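Long-range contact in XPF endonuclease (Aeropyrum pernix, PDB 2BGW), which probably cuts DNA at particular structures as a metal-dependent endonuclease of nucleotide excision repair, binding DNA through helix-hairpin-helix motifs: residues Arg157-Ile170 / Ala175-Phe189. Sequence-based numbering, arbitrary orientation.
With nucleotides of chain C.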
loop_
_atom_site.group_PDB
_atom_site.type_symbol
_atom_site.label_atom_id
_atom_site.label_comp_id
_atom_site.label_asym_id
_atom_site.label_seq_id
_atom_site.Cartn_x
_atom_site.Cartn_y
_atom_site.Cartn_z
ATOM N N ARG A 157 4.080 15.541 -7.218
ATOM C CA ARG A 157 2.928 15.593 -6.335
ATOM C C ARG A 157 3.054 14.621 -5.153
ATOM O O ARG A 157 2.634 14.942 -4.040
ATOM C CB ARG A 157 1.639 15.334 -7.104
ATOM C CG ARG A 157 0.426 15.341 -6.217
ATOM C CD ARG A 157 -0.887 15.194 -6.990
ATOM N NE ARG A 157 -1.844 14.407 -6.209
ATOM C CZ ARG A 157 -2.888 14.920 -5.560
ATOM N NH1 ARG A 157 -3.135 16.232 -5.605
ATOM N NH2 ARG A 157 -3.693 14.120 -4.863
ATOM N N GLU A 158 3.640 13.449 -5.382
ATOM C CA GLU A 158 3.729 12.451 -4.330
ATOM C C GLU A 158 4.579 12.954 -3.175
ATOM O O GLU A 158 4.211 12.828 -2.009
ATOM C CB GLU A 158 4.240 11.109 -4.874
ATOM C CG GLU A 158 3.209 10.380 -5.768
ATOM C CD GLU A 158 1.776 10.371 -5.199
ATOM O OE1 GLU A 158 1.568 9.827 -4.081
ATOM O OE2 GLU A 158 0.855 10.911 -5.873
ATOM N N TRP A 159 5.714 13.546 -3.524
ATOM C CA TRP A 159 6.591 14.168 -2.561
ATOM C C TRP A 159 5.932 15.372 -1.936
ATOM O O TRP A 159 6.089 15.610 -0.749
ATOM C CB TRP A 159 7.811 14.646 -3.265
ATOM C CG TRP A 159 8.784 13.612 -3.581
ATOM C CD1 TRP A 159 9.015 13.064 -4.789
ATOM C CD2 TRP A 159 9.724 13.031 -2.691
ATOM N NE1 TRP A 159 10.038 12.156 -4.724
ATOM C CE2 TRP A 159 10.505 12.127 -3.443
ATOM C CE3 TRP A 159 9.983 13.180 -1.325
ATOM C CZ2 TRP A 159 11.532 11.376 -2.885
ATOM C CZ3 TRP A 159 10.997 12.434 -0.766
ATOM C CH2 TRP A 159 11.762 11.534 -1.547
ATOM N N GLN A 160 5.189 16.149 -2.711
ATOM C CA GLN A 160 4.478 17.265 -2.089
ATOM C C GLN A 160 3.572 16.756 -0.983
ATOM O O GLN A 160 3.441 17.380 0.077
ATOM C CB GLN A 160 3.681 18.067 -3.114
ATOM C CG GLN A 160 4.558 18.739 -4.146
ATOM C CD GLN A 160 3.780 19.233 -5.334
ATOM O OE1 GLN A 160 2.622 18.849 -5.559
ATOM N NE2 GLN A 160 4.407 20.107 -6.113
ATOM N N LEU A 161 2.979 15.591 -1.227
ATOM C CA LEU A 161 2.092 14.955 -0.257
ATOM C C LEU A 161 2.826 14.272 0.891
ATOM O O LEU A 161 2.340 14.227 2.009
ATOM C CB LEU A 161 1.186 13.976 -0.981
ATOM C CG LEU A 161 0.159 14.686 -1.848
ATOM C CD1 LEU A 161 -0.336 13.769 -2.888
ATOM C CD2 LEU A 161 -0.973 15.179 -0.974
ATOM N N TYR A 162 4.005 13.753 0.608
ATOM C CA TYR A 162 4.821 13.088 1.617
ATOM C C TYR A 162 5.326 14.124 2.616
ATOM O O TYR A 162 5.384 13.884 3.829
ATOM C CB TYR A 162 5.987 12.352 0.931
ATOM C CG TYR A 162 6.976 11.672 1.844
ATOM C CD1 TYR A 162 6.548 10.855 2.879
ATOM C CD2 TYR A 162 8.345 11.836 1.657
ATOM C CE1 TYR A 162 7.461 10.237 3.728
ATOM C CE2 TYR A 162 9.267 11.215 2.485
ATOM C CZ TYR A 162 8.819 10.425 3.523
ATOM O OH TYR A 162 9.712 9.796 4.356
ATOM N N ILE A 163 5.665 15.290 2.087
ATOM C CA ILE A 163 6.152 16.390 2.896
ATOM C C ILE A 163 5.021 16.919 3.773
ATOM O O ILE A 163 5.162 16.954 4.990
ATOM C CB ILE A 163 6.894 17.412 2.022
ATOM C CG1 ILE A 163 8.169 16.726 1.543
ATOM C CG2 ILE A 163 7.220 18.677 2.797
ATOM C CD1 ILE A 163 8.836 17.312 0.389
ATOM N N LEU A 164 3.870 17.234 3.194
ATOM C CA LEU A 164 2.733 17.614 4.027
ATOM C C LEU A 164 2.403 16.562 5.105
ATOM O O LEU A 164 2.094 16.964 6.235
ATOM C CB LEU A 164 1.497 17.962 3.187
ATOM C CG LEU A 164 1.623 19.173 2.246
ATOM C CD1 LEU A 164 0.506 19.184 1.236
ATOM C CD2 LEU A 164 1.621 20.481 3.000
ATOM N N GLN A 165 2.483 15.248 4.788
ATOM C CA GLN A 165 2.103 14.164 5.758
ATOM C C GLN A 165 3.002 14.111 7.013
ATOM O O GLN A 165 2.568 13.701 8.106
ATOM C CB GLN A 165 2.093 12.779 5.094
ATOM C CG GLN A 165 0.713 12.180 4.689
ATOM C CD GLN A 165 0.665 11.809 3.167
ATOM O OE1 GLN A 165 1.189 10.775 2.745
ATOM N NE2 GLN A 165 0.063 12.688 2.350
ATOM N N SER A 166 4.244 14.546 6.842
ATOM C CA SER A 166 5.204 14.559 7.922
ATOM C C SER A 166 4.843 15.530 9.053
ATOM O O SER A 166 5.424 15.472 10.120
ATOM C CB SER A 166 6.613 14.826 7.382
ATOM O OG SER A 166 6.741 16.160 6.905
ATOM N N PHE A 167 3.885 16.417 8.828
ATOM C CA PHE A 167 3.421 17.314 9.878
ATOM C C PHE A 167 2.476 16.595 10.823
ATOM O O PHE A 167 1.756 15.655 10.421
ATOM C CB PHE A 167 2.700 18.517 9.281
ATOM C CG PHE A 167 3.624 19.615 8.787
ATOM C CD1 PHE A 167 4.358 19.464 7.598
ATOM C CD2 PHE A 167 3.737 20.813 9.490
ATOM C CE1 PHE A 167 5.203 20.476 7.131
ATOM C CE2 PHE A 167 4.576 21.844 9.030
ATOM C CZ PHE A 167 5.304 21.670 7.852
ATOM N N PRO A 168 2.468 17.024 12.096
ATOM C CA PRO A 168 1.494 16.514 13.043
ATOM C C PRO A 168 0.121 16.956 12.570
ATOM O O PRO A 168 0.031 18.001 11.954
ATOM C CB PRO A 168 1.861 17.246 14.328
ATOM C CG PRO A 168 3.278 17.652 14.134
ATOM C CD PRO A 168 3.358 18.014 12.724
ATOM N N GLY A 169 -0.922 16.172 12.831
ATOM C CA GLY A 169 -2.275 16.510 12.401
ATOM C C GLY A 169 -2.500 16.324 10.908
ATOM O O GLY A 169 -3.623 16.088 10.470
ATOM N N ILE A 170 -1.444 16.432 10.112
ATOM C CA ILE A 170 -1.586 16.277 8.668
ATOM C C ILE A 170 -1.365 14.827 8.172
ATOM O O ILE A 170 -0.220 14.306 8.163
ATOM C CB ILE A 170 -0.676 17.250 7.909
ATOM C CG1 ILE A 170 -0.987 18.684 8.337
ATOM C CG2 ILE A 170 -0.848 17.071 6.410
ATOM C CD1 ILE A 170 -0.113 19.725 7.637
ATOM N N ALA A 175 -3.608 16.314 3.574
ATOM C CA ALA A 175 -2.510 16.691 2.709
ATOM C C ALA A 175 -3.068 16.999 1.349
ATOM O O ALA A 175 -2.692 17.994 0.746
ATOM C CB ALA A 175 -1.491 15.604 2.629
ATOM N N GLU A 176 -3.988 16.172 0.870
ATOM C CA GLU A 176 -4.620 16.400 -0.428
ATOM C C GLU A 176 -5.360 17.729 -0.487
ATOM O O GLU A 176 -5.107 18.556 -1.353
ATOM C CB GLU A 176 -5.569 15.255 -0.777
ATOM C CG GLU A 176 -4.984 14.267 -1.755
ATOM C CD GLU A 176 -5.408 12.826 -1.471
ATOM O OE1 GLU A 176 -6.450 12.594 -0.787
ATOM O OE2 GLU A 176 -4.677 11.922 -1.955
ATOM N N ARG A 177 -6.272 17.914 0.460
ATOM C CA ARG A 177 -7.024 19.152 0.607
ATOM C C ARG A 177 -6.115 20.382 0.685
ATOM O O ARG A 177 -6.422 21.422 0.104
ATOM C CB ARG A 177 -7.919 19.066 1.846
ATOM C CG ARG A 177 -9.054 18.037 1.730
ATOM C CD ARG A 177 -9.922 17.987 2.986
ATOM N NE ARG A 177 -11.016 17.033 2.814
ATOM C CZ ARG A 177 -11.622 16.375 3.810
ATOM N NH1 ARG A 177 -11.256 16.550 5.078
ATOM N NH2 ARG A 177 -12.600 15.525 3.542
ATOM N N ILE A 178 -4.994 20.262 1.385
ATOM C CA ILE A 178 -4.082 21.377 1.503
ATOM C C ILE A 178 -3.557 21.738 0.125
ATOM O O ILE A 178 -3.410 22.905 -0.207
ATOM C CB ILE A 178 -2.968 21.103 2.521
ATOM C CG1 ILE A 178 -3.536 21.196 3.931
ATOM C CG2 ILE A 178 -1.793 22.079 2.375
ATOM C CD1 ILE A 178 -2.629 20.565 4.959
ATOM N N LEU A 179 -3.325 20.754 -0.712
ATOM C CA LEU A 179 -2.868 21.092 -2.033
ATOM C C LEU A 179 -3.915 21.716 -2.943
ATOM O O LEU A 179 -3.578 22.552 -3.770
ATOM C CB LEU A 179 -2.236 19.887 -2.704
ATOM C CG LEU A 179 -0.743 19.836 -2.443
ATOM C CD1 LEU A 179 -0.031 19.125 -3.606
ATOM C CD2 LEU A 179 -0.251 21.269 -2.326
ATOM N N GLU A 180 -5.179 21.316 -2.808
ATOM C CA GLU A 180 -6.204 21.778 -3.751
ATOM C C GLU A 180 -6.468 23.249 -3.457
ATOM O O GLU A 180 -6.582 24.069 -4.374
ATOM C CB GLU A 180 -7.485 20.930 -3.679
ATOM C CG GLU A 180 -8.060 20.534 -5.053
ATOM N N ARG A 181 -6.507 23.567 -2.163
ATOM C CA ARG A 181 -6.581 24.942 -1.657
ATOM C C ARG A 181 -5.495 25.862 -2.159
ATOM O O ARG A 181 -5.736 26.771 -2.951
ATOM C CB ARG A 181 -6.416 24.925 -0.159
ATOM C CG ARG A 181 -7.657 24.801 0.555
ATOM C CD ARG A 181 -8.229 26.131 0.756
ATOM N NE ARG A 181 -9.365 25.949 1.626
ATOM C CZ ARG A 181 -10.081 26.937 2.130
ATOM N NH1 ARG A 181 -9.774 28.200 1.841
ATOM N NH2 ARG A 181 -11.096 26.648 2.937
ATOM N N PHE A 182 -4.293 25.623 -1.660
ATOM C CA PHE A 182 -3.198 26.558 -1.787
ATOM C C PHE A 182 -2.496 26.456 -3.138
ATOM O O PHE A 182 -1.802 27.387 -3.574
ATOM C CB PHE A 182 -2.236 26.343 -0.610
ATOM C CG PHE A 182 -2.832 26.718 0.704
ATOM C CD1 PHE A 182 -3.504 25.781 1.467
ATOM C CD2 PHE A 182 -2.767 28.029 1.155
ATOM C CE1 PHE A 182 -4.094 26.138 2.681
ATOM C CE2 PHE A 182 -3.352 28.395 2.363
ATOM C CZ PHE A 182 -4.012 27.448 3.135
ATOM N N GLY A 183 -2.689 25.318 -3.793
ATOM C CA GLY A 183 -2.080 25.055 -5.076
ATOM C C GLY A 183 -0.595 24.794 -5.033
ATOM O O GLY A 183 -0.018 24.444 -6.047
ATOM N N SER A 184 0.044 24.953 -3.882
ATOM C CA SER A 184 1.506 24.929 -3.826
ATOM C C SER A 184 1.918 24.676 -2.399
ATOM O O SER A 184 1.172 25.036 -1.494
ATOM C CB SER A 184 2.047 26.289 -4.261
ATOM O OG SER A 184 3.421 26.203 -4.551
ATOM N N LEU A 185 3.082 24.071 -2.172
ATOM C CA LEU A 185 3.557 23.883 -0.795
ATOM C C LEU A 185 3.931 25.226 -0.203
ATOM O O LEU A 185 3.610 25.557 0.950
ATOM C CB LEU A 185 4.769 22.948 -0.722
ATOM C CG LEU A 185 4.538 21.457 -0.929
ATOM C CD1 LEU A 185 5.530 20.669 -0.111
ATOM C CD2 LEU A 185 3.102 21.061 -0.584
ATOM N N GLU A 186 4.605 26.009 -1.026
ATOM C CA GLU A 186 5.201 27.240 -0.565
ATOM C C GLU A 186 4.174 28.325 -0.258
ATOM O O GLU A 186 4.323 29.048 0.733
ATOM C CB GLU A 186 6.206 27.710 -1.574
ATOM C CG GLU A 186 6.991 28.839 -1.104
ATOM C CD GLU A 186 7.128 29.804 -2.209
ATOM O OE1 GLU A 186 6.086 30.062 -2.857
ATOM O OE2 GLU A 186 8.266 30.263 -2.456
ATOM N N ARG A 187 3.132 28.422 -1.079
ATOM C CA ARG A 187 1.972 29.215 -0.704
ATOM C C ARG A 187 1.405 28.722 0.638
ATOM O O ARG A 187 1.060 29.534 1.498
ATOM C CB ARG A 187 0.905 29.229 -1.815
ATOM N N PHE A 188 1.354 27.407 0.839
ATOM C CA PHE A 188 0.802 26.852 2.080
ATOM C C PHE A 188 1.670 27.157 3.286
ATOM O O PHE A 188 1.154 27.473 4.364
ATOM C CB PHE A 188 0.604 25.330 2.010
ATOM C CG PHE A 188 0.296 24.708 3.352
ATOM C CD1 PHE A 188 -0.945 24.918 3.963
ATOM C CD2 PHE A 188 1.254 23.956 4.018
ATOM C CE1 PHE A 188 -1.236 24.387 5.197
ATOM C CE2 PHE A 188 0.968 23.413 5.262
ATOM C CZ PHE A 188 -0.287 23.638 5.856
ATOM N N PHE A 189 2.986 27.039 3.090
ATOM C CA PHE A 189 3.983 27.233 4.151
ATOM C C PHE A 189 4.102 28.686 4.578
ATOM O O PHE A 189 4.994 29.050 5.332
ATOM C CB PHE A 189 5.343 26.759 3.666
ATOM C CG PHE A 189 5.470 25.279 3.581
ATOM C CD1 PHE A 189 4.706 24.454 4.388
ATOM C CD2 PHE A 189 6.385 24.704 2.721
ATOM C CE1 PHE A 189 4.834 23.100 4.333
ATOM C CE2 PHE A 189 6.526 23.329 2.671
ATOM C CZ PHE A 189 5.738 22.531 3.482
ATOM P P DG C 14 -0.670 12.522 12.140
ATOM O OP1 DG C 14 -0.281 13.306 13.334
ATOM O OP2 DG C 14 -0.050 12.875 10.818
ATOM O "O5'" DG C 14 -0.433 11.002 12.535
ATOM C "C5'" DG C 14 -1.088 10.516 13.696
ATOM C "C4'" DG C 14 -0.712 9.072 13.965
ATOM O "O4'" DG C 14 -1.710 8.213 13.342
ATOM C "C3'" DG C 14 0.638 8.622 13.427
ATOM O "O3'" DG C 14 1.198 7.757 14.416
ATOM C "C2'" DG C 14 0.270 7.943 12.090
ATOM C "C1'" DG C 14 -1.073 7.301 12.454
ATOM N N9 DG C 14 -2.030 6.942 11.395
ATOM C C8 DG C 14 -2.138 7.441 10.126
ATOM N N7 DG C 14 -3.103 6.894 9.427
ATOM C C5 DG C 14 -3.680 5.974 10.284
ATOM C C6 DG C 14 -4.770 5.072 10.096
ATOM O O6 DG C 14 -5.493 4.876 9.104
ATOM N N1 DG C 14 -5.031 4.298 11.217
ATOM C C2 DG C 14 -4.331 4.381 12.375
ATOM N N2 DG C 14 -4.773 3.545 13.315
ATOM N N3 DG C 14 -3.309 5.207 12.582
ATOM C C4 DG C 14 -3.030 5.985 11.497
ATOM P P DT C 13 -5.919 12.883 7.553
ATOM O OP1 DT C 13 -5.234 14.066 6.972
ATOM O OP2 DT C 13 -6.048 11.685 6.700
ATOM O "O5'" DT C 13 -5.275 12.446 8.959
ATOM C "C5'" DT C 13 -5.128 13.347 10.067
ATOM C "C4'" DT C 13 -4.418 12.675 11.241
ATOM O "O4'" DT C 13 -5.104 11.477 11.734
ATOM C "C3'" DT C 13 -3.004 12.212 10.941
ATOM O "O3'" DT C 13 -2.273 12.521 12.102
ATOM C "C2'" DT C 13 -3.168 10.705 10.645
ATOM C "C1'" DT C 13 -4.302 10.297 11.587
ATOM N N1 DT C 13 -5.295 9.181 11.233
ATOM C C2 DT C 13 -5.650 8.217 12.172
ATOM O O2 DT C 13 -5.192 8.137 13.289
ATOM N N3 DT C 13 -6.576 7.292 11.785
ATOM C C4 DT C 13 -7.224 7.220 10.581
ATOM O O4 DT C 13 -8.056 6.337 10.357
ATOM C C5 DT C 13 -6.834 8.230 9.623
ATOM C C7 DT C 13 -7.201 8.073 8.179
ATOM C C6 DT C 13 -5.915 9.148 9.999
ATOM P P DC C 12 -12.256 12.075 6.257
ATOM O OP1 DC C 12 -12.003 13.241 5.368
ATOM O OP2 DC C 12 -12.012 10.663 5.824
ATOM O "O5'" DC C 12 -11.536 12.410 7.638
ATOM C "C5'" DC C 12 -10.464 13.293 7.548
ATOM C "C4'" DC C 12 -9.562 13.112 8.744
ATOM O "O4'" DC C 12 -10.216 12.348 9.790
ATOM C "C3'" DC C 12 -8.292 12.354 8.433
ATOM O "O3'" DC C 12 -7.353 13.326 8.067
ATOM C "C2'" DC C 12 -7.926 11.703 9.764
ATOM C "C1'" DC C 12 -9.233 11.650 10.535
ATOM N N1 DC C 12 -9.854 10.327 10.807
ATOM C C2 DC C 12 -9.535 9.667 11.989
ATOM O O2 DC C 12 -8.704 10.195 12.728
ATOM N N3 DC C 12 -10.143 8.479 12.269
ATOM C C4 DC C 12 -11.043 7.976 11.401
ATOM N N4 DC C 12 -11.637 6.811 11.684
ATOM C C5 DC C 12 -11.375 8.642 10.179
ATOM C C6 DC C 12 -10.762 9.803 9.930
#
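L164 of helix 155-165 enters a hole formed by A175, I178, L185 and F188, a knob-into-hole fit. Its CB lies 3.8 Å from CB of A175, where the two backbones come close. CG meets CD2 of L185. The branches then part. CD1 turns back to helix 172-182, touching the carbonyl O of A175 and CG of L179, and also reaches CD2 of L185. L164 CD2 lies 3.6 Å from F188 CD2, oblique to that ring. The same methyl meets CG2 of I178. With chi1 at -63°, L164 CG is anti to the carbonyl carbon and turned toward the second segment; chi2 then parts the methyls. CG2 of I178 also packs over one face of the F188 ring, toward its rim.

Around this centre, L161 lays CD2 on CB of A175, and I170 sets CD1 across CD1 of I178. The F167 and F189 rings are nearly parallel but slid apart, with centroids 5.9 Å apart. F189 also stacks on F189 of the second subunit, so this edge of the core continues into the dimer.

The other end is polar. R157 NH2 pairs chiefly with D47 and makes a long salt bridge to E176 OE2 (3.8 Å), with the guanidinium and carboxylate planes 8° apart.

Towards the DNA, the turn after F167 presents the backbone N of G169, which donates to OP1 of DG14 of chain C at 3.0 Å. R177 NH2 gives a weak bond to OP1 of DC12 of chain C. The N-to-C directions of helix segments 157-165 and 175-182 differ by 116°. Two helices packed through a leucine core, with a glycine-containing turn whose backbone N-H binds a DNA phosphate, form a helix-hairpin-helix motif.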